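Local coordinates for protein ComZ (Thermus thermophilus, PDB 6QVI) that is a competence-associated pilin of the natural DNA-uptake machinery that probably acts as a DNA receptor at the tip of the pilus, at residues 124-135 against 511-522; 214-225 against 239-250. All blocks are in the same frame, centred on the assembly; numbering follows the deposited sequence.

Contact 1 (124-135 against 511-522); sequences QATFRISNSDYL and LRGGKPVFQVLS
F127 and F518 lie side by side on one face of an antiparallel strand pair and point the same way, their planes 34° apart and their centroids 5.2 Å from each other, an oblique aromatic pair. CD2 and CE2 of F127 meet CZ of F518 obliquely, and V520 brings CG2 to the same two atoms, with F127 CE2 3.7 Å from V520 CG2. The F518 ring swings out trans to the backbone N (chi1 -178°), which sets it between F127 and I129, whose CD1 comes within 3.6 Å of F518 CE1. F33 of helix 12-40 meets F518 edge-to-face, so this apolar face is the one that packs on the helix. The opposite face carries T126, R128, S130, V517 and Q519; here the aliphatic CG of R128 rests on CG1 of V517, and the bent chain brings its guanidinium, by one face, over CD1 of L521 and into a long, weak ion pair with D104. These strands, 120-130 and 517-529, adjoin in the antiparallel sheet of the pseudopilin-like domain, which backs the long N-terminal helix as in other type IV pilin-like proteins. A classic beta bulge interrupts the ladder where L521 and S522 both face T126: L521 N gives a 2.7 Å bond to T126 O, while the one from S522 N is weak. Past S130, whose OG reaches K515 O at 2.8 Å, the chains continue as paired loops. G514 N bonds to S132 O and G513 N to D133 O. Further on, Y134 and R512 run alongside each other, ring and guanidinium planes 58° apart, with Y134 OH over the centre of one guanidinium face. S132 OG touches CD of the same arginine at 3.4 Å, but its hydrogen bond goes to E40 of helix 12-40.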
loop_
_atom_site.group_PDB
_atom_site.type_symbol
_atom_site.label_atom_id
_atom_site.label_comp_id
_atom_site.label_asym_id
_atom_site.label_seq_id
_atom_site.Cartn_x
_atom_site.Cartn_y
_atom_site.Cartn_z
ATOM N N GLN A 124 22.918 -16.481 23.390
ATOM C CA GLN A 124 21.887 -16.612 22.379
ATOM C C GLN A 124 20.678 -15.785 22.766
ATOM O O GLN A 124 20.461 -15.515 23.954
ATOM C CB GLN A 124 21.528 -18.087 22.186
ATOM C CG GLN A 124 20.559 -18.690 23.127
ATOM C CD GLN A 124 20.156 -20.094 22.667
ATOM O OE1 GLN A 124 20.965 -20.815 22.076
ATOM N NE2 GLN A 124 18.892 -20.463 22.887
ATOM N N ALA A 125 19.935 -15.333 21.744
ATOM C CA ALA A 125 18.702 -14.570 21.946
ATOM C C ALA A 125 17.611 -15.006 20.983
ATOM O O ALA A 125 17.862 -15.258 19.791
ATOM C CB ALA A 125 18.936 -13.067 21.787
ATOM N N THR A 126 16.394 -15.054 21.508
ATOM C CA THR A 126 15.227 -15.347 20.703
ATOM C C THR A 126 14.416 -14.073 20.500
ATOM O O THR A 126 14.013 -13.418 21.474
ATOM C CB THR A 126 14.329 -16.372 21.372
ATOM O OG1 THR A 126 15.021 -17.617 21.452
ATOM C CG2 THR A 126 13.053 -16.544 20.539
ATOM N N PHE A 127 14.095 -13.789 19.240
ATOM C CA PHE A 127 13.291 -12.639 18.875
ATOM C C PHE A 127 11.981 -13.075 18.250
ATOM O O PHE A 127 11.884 -14.135 17.635
ATOM C CB PHE A 127 14.008 -11.737 17.895
ATOM C CG PHE A 127 15.383 -11.444 18.257
ATOM C CD1 PHE A 127 16.389 -12.342 17.960
ATOM C CD2 PHE A 127 15.691 -10.257 18.898
ATOM C CE1 PHE A 127 17.696 -12.062 18.296
ATOM C CE2 PHE A 127 16.996 -9.986 19.248
ATOM C CZ PHE A 127 17.998 -10.887 18.936
ATOM N N ARG A 128 11.050 -12.152 18.224
ATOM C CA ARG A 128 9.813 -12.336 17.519
ATOM C C ARG A 128 9.868 -11.137 16.614
ATOM O O ARG A 128 9.964 -10.041 17.069
ATOM C CB ARG A 128 8.639 -12.255 18.444
ATOM C CG ARG A 128 7.487 -11.488 17.856
ATOM C CD ARG A 128 6.199 -12.259 17.966
ATOM N NE ARG A 128 5.994 -12.782 19.298
ATOM C CZ ARG A 128 5.476 -13.974 19.532
ATOM N NH1 ARG A 128 5.120 -14.741 18.513
ATOM N NH2 ARG A 128 5.320 -14.393 20.777
ATOM N N ILE A 129 9.844 -11.362 15.322
ATOM C CA ILE A 129 9.979 -10.304 14.334
ATOM C C ILE A 129 8.860 -10.419 13.319
ATOM O O ILE A 129 8.702 -11.464 12.675
ATOM C CB ILE A 129 11.326 -10.338 13.599
ATOM C CG1 ILE A 129 12.479 -10.415 14.608
ATOM C CG2 ILE A 129 11.454 -9.136 12.655
ATOM C CD1 ILE A 129 13.801 -10.471 13.903
ATOM N N SER A 130 8.102 -9.328 13.143
ATOM C CA SER A 130 7.077 -9.274 12.110
ATOM C C SER A 130 7.115 -7.901 11.458
ATOM O O SER A 130 7.336 -6.892 12.139
ATOM C CB SER A 130 5.708 -9.616 12.708
ATOM O OG SER A 130 5.268 -8.620 13.611
ATOM N N ASN A 131 6.978 -7.871 10.133
ATOM C CA ASN A 131 6.993 -6.609 9.397
ATOM C C ASN A 131 5.586 -6.049 9.143
ATOM O O ASN A 131 4.568 -6.739 9.257
ATOM C CB ASN A 131 7.735 -6.799 8.069
ATOM C CG ASN A 131 9.256 -6.853 8.252
ATOM O OD1 ASN A 131 9.905 -5.818 8.442
ATOM N ND2 ASN A 131 9.828 -8.074 8.227
ATOM N N SER A 132 5.530 -4.765 8.798
ATOM C CA SER A 132 4.223 -4.181 8.516
ATOM C C SER A 132 3.626 -4.821 7.282
ATOM O O SER A 132 2.428 -5.147 7.254
ATOM C CB SER A 132 4.299 -2.659 8.346
ATOM O OG SER A 132 4.396 -2.004 9.601
ATOM N N ASP A 133 4.459 -5.019 6.259
ATOM C CA ASP A 133 4.045 -5.494 4.943
ATOM C C ASP A 133 2.929 -4.603 4.379
ATOM O O ASP A 133 1.752 -4.972 4.295
ATOM C CB ASP A 133 3.645 -6.972 4.994
ATOM C CG ASP A 133 3.286 -7.537 3.613
ATOM O OD1 ASP A 133 3.637 -6.886 2.595
ATOM O OD2 ASP A 133 2.673 -8.633 3.544
ATOM N N TYR A 134 3.349 -3.401 3.991
ATOM C CA TYR A 134 2.435 -2.451 3.371
ATOM C C TYR A 134 1.803 -3.108 2.156
ATOM O O TYR A 134 2.485 -3.408 1.172
ATOM C CB TYR A 134 3.205 -1.181 2.984
ATOM C CG TYR A 134 3.505 -0.236 4.152
ATOM C CD1 TYR A 134 2.468 0.386 4.854
ATOM C CD2 TYR A 134 4.816 -0.030 4.608
ATOM C CE1 TYR A 134 2.723 1.245 5.919
ATOM C CE2 TYR A 134 5.083 0.818 5.687
ATOM C CZ TYR A 134 4.027 1.452 6.342
ATOM O OH TYR A 134 4.249 2.300 7.411
ATOM N N LEU A 135 0.482 -3.277 2.203
ATOM C CA LEU A 135 -0.226 -3.985 1.143
ATOM C C LEU A 135 -0.109 -3.254 -0.178
ATOM O O LEU A 135 -0.171 -2.014 -0.244
ATOM C CB LEU A 135 -1.691 -4.165 1.522
ATOM C CG LEU A 135 -1.851 -5.047 2.758
ATOM C CD1 LEU A 135 -3.287 -5.482 2.938
ATOM C CD2 LEU A 135 -0.921 -6.276 2.628
ATOM N N LEU A 511 -2.474 0.893 4.104
ATOM C CA LEU A 511 -2.922 -0.394 4.622
ATOM C C LEU A 511 -1.747 -1.340 4.840
ATOM O O LEU A 511 -0.968 -1.602 3.911
ATOM C CB LEU A 511 -3.899 -1.015 3.631
ATOM C CG LEU A 511 -5.071 -0.122 3.194
ATOM C CD1 LEU A 511 -6.014 -0.766 2.159
ATOM C CD2 LEU A 511 -5.881 0.229 4.459
ATOM N N ARG A 512 -1.690 -1.938 6.041
ATOM C CA ARG A 512 -0.586 -2.805 6.455
ATOM C C ARG A 512 -1.077 -4.239 6.611
ATOM O O ARG A 512 -2.162 -4.481 7.165
ATOM C CB ARG A 512 0.015 -2.358 7.799
ATOM C CG ARG A 512 0.825 -1.066 7.777
ATOM C CD ARG A 512 1.270 -0.626 9.197
ATOM N NE ARG A 512 1.275 0.837 9.325
ATOM C CZ ARG A 512 2.032 1.541 10.172
ATOM N NH1 ARG A 512 2.871 0.925 11.005
ATOM N NH2 ARG A 512 1.946 2.875 10.185
ATOM N N GLY A 513 -0.237 -5.187 6.170
ATOM C CA GLY A 513 -0.556 -6.604 6.331
ATOM C C GLY A 513 -0.545 -7.065 7.781
ATOM O O GLY A 513 -1.431 -7.813 8.211
ATOM N N GLY A 514 0.426 -6.596 8.568
ATOM C CA GLY A 514 0.476 -6.958 9.969
ATOM C C GLY A 514 1.138 -5.845 10.747
ATOM O O GLY A 514 1.606 -4.860 10.173
ATOM N N LYS A 515 1.198 -6.025 12.085
ATOM C CA LYS A 515 1.786 -5.042 12.996
ATOM C C LYS A 515 3.313 -5.182 13.043
ATOM O O LYS A 515 3.833 -6.290 12.956
ATOM C CB LYS A 515 1.191 -5.191 14.400
ATOM C CG LYS A 515 0.255 -4.030 14.759
ATOM C CD LYS A 515 -0.502 -4.243 16.060
ATOM C CE LYS A 515 -0.842 -2.895 16.709
ATOM N NZ LYS A 515 -1.168 -3.014 18.156
ATOM N N PRO A 516 4.053 -4.072 13.117
ATOM C CA PRO A 516 5.522 -4.154 13.195
ATOM C C PRO A 516 6.021 -4.512 14.596
ATOM O O PRO A 516 5.696 -3.840 15.580
ATOM C CB PRO A 516 5.970 -2.752 12.767
ATOM C CG PRO A 516 4.791 -1.829 13.176
ATOM C CD PRO A 516 3.552 -2.681 13.036
ATOM N N VAL A 517 6.823 -5.577 14.692
ATOM C CA VAL A 517 7.342 -6.034 15.977
ATOM C C VAL A 517 8.785 -6.504 15.802
ATOM O O VAL A 517 9.119 -7.196 14.828
ATOM C CB VAL A 517 6.449 -7.145 16.581
ATOM C CG1 VAL A 517 7.216 -7.976 17.590
ATOM C CG2 VAL A 517 5.249 -6.523 17.252
ATOM N N PHE A 518 9.652 -6.060 16.715
ATOM C CA PHE A 518 11.008 -6.589 16.896
ATOM C C PHE A 518 11.185 -6.722 18.410
ATOM O O PHE A 518 11.619 -5.776 19.077
ATOM C CB PHE A 518 12.072 -5.694 16.240
ATOM C CG PHE A 518 13.429 -6.248 16.375
ATOM C CD1 PHE A 518 13.943 -7.136 15.432
ATOM C CD2 PHE A 518 14.177 -5.954 17.516
ATOM C CE1 PHE A 518 15.229 -7.685 15.601
ATOM C CE2 PHE A 518 15.445 -6.506 17.710
ATOM C CZ PHE A 518 15.970 -7.381 16.761
ATOM N N GLN A 519 10.860 -7.887 18.954
ATOM C CA GLN A 519 10.830 -8.019 20.398
ATOM C C GLN A 519 11.693 -9.189 20.880
ATOM O O GLN A 519 11.646 -10.282 20.309
ATOM C CB GLN A 519 9.384 -8.134 20.894
ATOM C CG GLN A 519 9.304 -8.801 22.237
ATOM C CD GLN A 519 8.159 -8.277 23.059
ATOM O OE1 GLN A 519 8.240 -7.151 23.580
ATOM N NE2 GLN A 519 7.145 -9.097 23.270
ATOM N N VAL A 520 12.430 -8.971 21.975
ATOM C CA VAL A 520 13.296 -10.002 22.549
ATOM C C VAL A 520 12.471 -10.864 23.488
ATOM O O VAL A 520 11.953 -10.365 24.492
ATOM C CB VAL A 520 14.482 -9.402 23.329
ATOM C CG1 VAL A 520 15.186 -10.518 24.084
ATOM C CG2 VAL A 520 15.472 -8.725 22.413
ATOM N N LEU A 521 12.400 -12.167 23.202
ATOM C CA LEU A 521 11.635 -13.077 24.047
ATOM C C LEU A 521 12.492 -13.724 25.120
ATOM O O LEU A 521 11.972 -14.114 26.168
ATOM C CB LEU A 521 10.968 -14.184 23.223
ATOM C CG LEU A 521 9.925 -13.810 22.149
ATOM C CD1 LEU A 521 9.277 -15.051 21.594
ATOM C CD2 LEU A 521 8.876 -12.838 22.661
ATOM N N SER A 522 13.794 -13.833 24.885
ATOM C CA SER A 522 14.672 -14.455 25.855
ATOM C C SER A 522 16.115 -14.136 25.532
ATOM O O SER A 522 16.482 -13.877 24.384
ATOM C CB SER A 522 14.463 -15.961 25.901
ATOM O OG SER A 522 14.993 -16.531 24.734
#

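Contact 2 (214-225 against 239-250); sequences VQYGKISVGGST and VGRGAQDITGEN
V239 lies alongside V214, pointing the same way, with CG1 and CG2 each 4.0 Å from V214 CB; CG1 also meets I219 CG2. Beyond these valines the chains separate and rejoin two residues out of step, I219 pairing with I246 and S220 with T247 in parallel. On the other face, T247 CG2 sits beside S220 OG. D245, opposite K218 just before strand 246-247, takes I219 N on its backbone O. K218 crosses it at about a right angle, CG lying 3.4 Å from D245 CB, and then curls at chi3 and chi4 (82° and 75°) to bring NZ within 2.6 Å of D245 OD2. OD1 accepts the backbone N of R241 and, weakly, its NE. Replacing D245 by alanine is likely to leave K218 NZ without its mate, set the lysine chain free to turn, and take from R241 N its acceptor, although R241 would keep its salt bridge to D170. G240 and G248 run close past G217 O and V221 O, with backbone angles that suit glycine. At the far end, V221 CG1 nestles against N250 CB. The stacking of parallel strands is consistent with neighbouring turns of the beta-solenoid domain: strand 218-221 lies between strands 172-176 and 246-247, and V214 packs back on V162 of strand 160-162.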
loop_
_atom_site.group_PDB
_atom_site.type_symbol
_atom_site.label_atom_id
_atom_site.label_comp_id
_atom_site.label_asym_id
_atom_site.label_seq_id
_atom_site.Cartn_x
_atom_site.Cartn_y
_atom_site.Cartn_z
ATOM N N VAL A 214 -8.246 -12.964 0.039
ATOM C CA VAL A 214 -9.607 -12.799 0.387
ATOM C C VAL A 214 -9.709 -13.224 1.805
ATOM O O VAL A 214 -9.636 -14.370 2.090
ATOM C CB VAL A 214 -10.489 -13.700 -0.425
ATOM C CG1 VAL A 214 -11.844 -13.770 0.203
ATOM C CG2 VAL A 214 -10.583 -13.193 -1.827
ATOM N N GLN A 215 -9.886 -12.285 2.699
ATOM C CA GLN A 215 -9.966 -12.618 4.085
ATOM C C GLN A 215 -11.168 -13.399 4.509
ATOM O O GLN A 215 -11.046 -14.271 5.320
ATOM C CB GLN A 215 -9.860 -11.387 4.934
ATOM C CG GLN A 215 -10.330 -11.648 6.332
ATOM C CD GLN A 215 -10.143 -10.473 7.235
ATOM O OE1 GLN A 215 -9.981 -9.363 6.786
ATOM N NE2 GLN A 215 -10.166 -10.715 8.520
ATOM N N TYR A 216 -12.345 -13.084 4.012
ATOM C CA TYR A 216 -13.509 -13.848 4.405
ATOM C C TYR A 216 -14.266 -14.311 3.202
ATOM O O TYR A 216 -14.762 -13.516 2.470
ATOM C CB TYR A 216 -14.465 -13.016 5.239
ATOM C CG TYR A 216 -13.981 -12.652 6.608
ATOM C CD1 TYR A 216 -13.716 -13.605 7.545
ATOM C CD2 TYR A 216 -13.820 -11.351 6.963
ATOM C CE1 TYR A 216 -13.278 -13.262 8.793
ATOM C CE2 TYR A 216 -13.382 -11.005 8.202
ATOM C CZ TYR A 216 -13.109 -11.965 9.106
ATOM O OH TYR A 216 -12.672 -11.606 10.340
ATOM N N GLY A 217 -14.370 -15.611 3.010
ATOM C CA GLY A 217 -15.108 -16.154 1.891
ATOM C C GLY A 217 -14.354 -17.074 0.967
ATOM O O GLY A 217 -13.185 -17.274 1.132
ATOM N N LYS A 218 -15.071 -17.656 0.021
ATOM C CA LYS A 218 -14.541 -18.523 -1.020
ATOM C C LYS A 218 -14.476 -17.768 -2.352
ATOM O O LYS A 218 -14.892 -16.615 -2.453
ATOM C CB LYS A 218 -15.386 -19.789 -1.134
ATOM C CG LYS A 218 -15.616 -20.497 0.186
ATOM C CD LYS A 218 -16.826 -21.384 0.107
ATOM C CE LYS A 218 -16.442 -22.676 -0.530
ATOM N NZ LYS A 218 -15.668 -23.481 0.468
ATOM N N ILE A 219 -13.885 -18.407 -3.362
ATOM C CA ILE A 219 -13.810 -17.882 -4.718
ATOM C C ILE A 219 -13.916 -19.044 -5.681
ATOM O O ILE A 219 -13.488 -20.168 -5.385
ATOM C CB ILE A 219 -12.518 -17.095 -5.026
ATOM C CG1 ILE A 219 -11.307 -18.027 -5.088
ATOM C CG2 ILE A 219 -12.288 -15.976 -4.027
ATOM C CD1 ILE A 219 -10.217 -17.513 -5.969
ATOM N N SER A 220 -14.518 -18.773 -6.838
ATOM C CA SER A 220 -14.663 -19.755 -7.906
ATOM C C SER A 220 -13.957 -19.214 -9.136
ATOM O O SER A 220 -13.983 -18.012 -9.399
ATOM C CB SER A 220 -16.140 -20.051 -8.219
ATOM O OG SER A 220 -16.299 -21.277 -8.920
ATOM N N VAL A 221 -13.312 -20.095 -9.887
ATOM C CA VAL A 221 -12.556 -19.679 -11.055
ATOM C C VAL A 221 -12.905 -20.618 -12.208
ATOM O O VAL A 221 -12.602 -21.822 -12.157
ATOM C CB VAL A 221 -11.050 -19.656 -10.773
ATOM C CG1 VAL A 221 -10.266 -19.717 -12.064
ATOM C CG2 VAL A 221 -10.698 -18.410 -9.997
ATOM N N GLY A 222 -13.558 -20.069 -13.239
ATOM C CA GLY A 222 -13.968 -20.824 -14.404
ATOM C C GLY A 222 -13.062 -20.576 -15.601
ATOM O O GLY A 222 -12.039 -19.891 -15.517
ATOM N N GLY A 223 -13.468 -21.138 -16.740
ATOM C CA GLY A 223 -12.601 -21.143 -17.903
ATOM C C GLY A 223 -12.316 -19.750 -18.428
ATOM O O GLY A 223 -13.170 -18.854 -18.391
ATOM N N SER A 224 -11.092 -19.586 -18.942
ATOM C CA SER A 224 -10.490 -18.397 -19.575
ATOM C C SER A 224 -10.172 -17.285 -18.576
ATOM O O SER A 224 -9.525 -16.295 -18.945
ATOM C CB SER A 224 -11.347 -17.827 -20.722
ATOM O OG SER A 224 -12.478 -17.133 -20.230
ATOM N N THR A 225 -10.512 -17.457 -17.309
ATOM C CA THR A 225 -10.055 -16.558 -16.264
ATOM C C THR A 225 -8.545 -16.731 -16.127
ATOM O O THR A 225 -7.990 -17.788 -16.444
ATOM C CB THR A 225 -10.773 -16.889 -14.956
ATOM O OG1 THR A 225 -12.138 -16.487 -15.066
ATOM C CG2 THR A 225 -10.152 -16.176 -13.754
ATOM N N VAL A 239 -6.855 -17.456 0.290
ATOM C CA VAL A 239 -8.298 -17.225 0.347
ATOM C C VAL A 239 -8.918 -17.965 1.519
ATOM O O VAL A 239 -8.818 -19.196 1.595
ATOM C CB VAL A 239 -8.988 -17.654 -0.965
ATOM C CG1 VAL A 239 -10.517 -17.667 -0.806
ATOM C CG2 VAL A 239 -8.570 -16.752 -2.099
ATOM N N GLY A 240 -9.629 -17.231 2.375
ATOM C CA GLY A 240 -10.504 -17.817 3.388
ATOM C C GLY A 240 -9.802 -18.766 4.360
ATOM O O GLY A 240 -8.672 -18.542 4.802
ATOM N N ARG A 241 -10.494 -19.854 4.687
ATOM C CA ARG A 241 -10.104 -20.798 5.719
ATOM C C ARG A 241 -9.046 -21.794 5.282
ATOM O O ARG A 241 -8.688 -22.661 6.079
ATOM C CB ARG A 241 -11.345 -21.540 6.226
ATOM C CG ARG A 241 -12.133 -20.669 7.191
ATOM C CD ARG A 241 -13.538 -21.132 7.435
ATOM N NE ARG A 241 -14.284 -21.075 6.196
ATOM C CZ ARG A 241 -15.554 -21.430 6.058
ATOM N NH1 ARG A 241 -16.273 -21.856 7.104
ATOM N NH2 ARG A 241 -16.094 -21.359 4.851
ATOM N N GLY A 242 -8.520 -21.701 4.085
ATOM C CA GLY A 242 -7.636 -22.732 3.587
ATOM C C GLY A 242 -7.731 -22.867 2.081
ATOM O O GLY A 242 -8.446 -22.135 1.410
ATOM N N ALA A 243 -6.989 -23.835 1.558
ATOM C CA ALA A 243 -7.077 -24.118 0.134
ATOM C C ALA A 243 -8.452 -24.644 -0.286
ATOM O O ALA A 243 -8.757 -24.652 -1.471
ATOM C CB ALA A 243 -6.006 -25.130 -0.266
ATOM N N GLN A 244 -9.264 -25.100 0.674
ATOM C CA GLN A 244 -10.606 -25.609 0.398
ATOM C C GLN A 244 -11.451 -24.534 -0.296
ATOM O O GLN A 244 -12.282 -24.848 -1.169
ATOM C CB GLN A 244 -11.306 -26.009 1.677
ATOM C CG GLN A 244 -10.485 -26.778 2.654
ATOM C CD GLN A 244 -9.758 -25.847 3.574
ATOM O OE1 GLN A 244 -8.531 -25.875 3.699
ATOM N NE2 GLN A 244 -10.523 -24.992 4.227
ATOM N N ASP A 245 -11.292 -23.266 0.096
ATOM C CA ASP A 245 -12.152 -22.191 -0.380
ATOM C C ASP A 245 -11.657 -21.568 -1.677
ATOM O O ASP A 245 -12.103 -20.477 -2.047
ATOM C CB ASP A 245 -12.297 -21.112 0.704
ATOM C CG ASP A 245 -12.936 -21.652 1.991
ATOM O OD1 ASP A 245 -12.737 -21.035 3.065
ATOM O OD2 ASP A 245 -13.622 -22.696 1.927
ATOM N N ILE A 246 -10.755 -22.251 -2.374
ATOM C CA ILE A 246 -10.348 -21.896 -3.723
ATOM C C ILE A 246 -10.972 -22.946 -4.636
ATOM O O ILE A 246 -10.418 -24.025 -4.815
ATOM C CB ILE A 246 -8.819 -21.796 -3.824
ATOM C CG1 ILE A 246 -8.320 -20.796 -2.776
ATOM C CG2 ILE A 246 -8.379 -21.368 -5.192
ATOM C CD1 ILE A 246 -6.831 -20.648 -2.730
ATOM N N THR A 247 -12.186 -22.677 -5.113
ATOM C CA THR A 247 -13.002 -23.526 -5.974
ATOM C C THR A 247 -12.831 -23.166 -7.454
ATOM O O THR A 247 -12.486 -22.031 -7.811
ATOM C CB THR A 247 -14.485 -23.348 -5.555
ATOM O OG1 THR A 247 -14.713 -23.856 -4.232
ATOM C CG2 THR A 247 -15.500 -23.932 -6.534
ATOM N N GLY A 248 -13.144 -24.125 -8.316
ATOM C CA GLY A 248 -13.298 -23.870 -9.738
ATOM C C GLY A 248 -12.675 -24.906 -10.654
ATOM O O GLY A 248 -11.810 -25.687 -10.263
ATOM N N GLU A 249 -13.116 -24.886 -11.917
ATOM C CA GLU A 249 -12.546 -25.734 -12.958
ATOM C C GLU A 249 -11.067 -25.492 -13.186
ATOM O O GLU A 249 -10.391 -26.362 -13.737
ATOM C CB GLU A 249 -13.285 -25.511 -14.277
ATOM C CG GLU A 249 -14.714 -26.030 -14.299
ATOM C CD GLU A 249 -15.416 -25.811 -15.650
ATOM O OE1 GLU A 249 -16.576 -26.260 -15.782
ATOM O OE2 GLU A 249 -14.828 -25.176 -16.561
ATOM N N ASN A 250 -10.555 -24.323 -12.822
ATOM C CA ASN A 250 -9.252 -23.891 -13.293
ATOM C C ASN A 250 -8.177 -23.866 -12.207
ATOM O O ASN A 250 -7.080 -23.351 -12.457
ATOM C CB ASN A 250 -9.373 -22.489 -13.891
ATOM C CG ASN A 250 -10.275 -22.424 -15.119
ATOM O OD1 ASN A 250 -11.074 -23.329 -15.395
ATOM N ND2 ASN A 250 -10.153 -21.333 -15.858
#

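In the fold
Contact 2 is nested within the chain loop that contact 1 closes: the pairing of 124-135 with 511-522 brings together the two ends of a span of 375 residues, inside which the solenoid, including 214-225 and 239-250, is built. Contact 1 thus runs from the pseudopilin-like domain to the point where the chain enters and leaves the solenoid. The two centres are 29 Å apart and the nearest atoms about 9 Å, without touching. A long, weak ion pair runs from D133 of contact 1 to R213, the residue just before 214-225. Contact 2 belongs to the solenoid, the domain that would presumably project from the pilus.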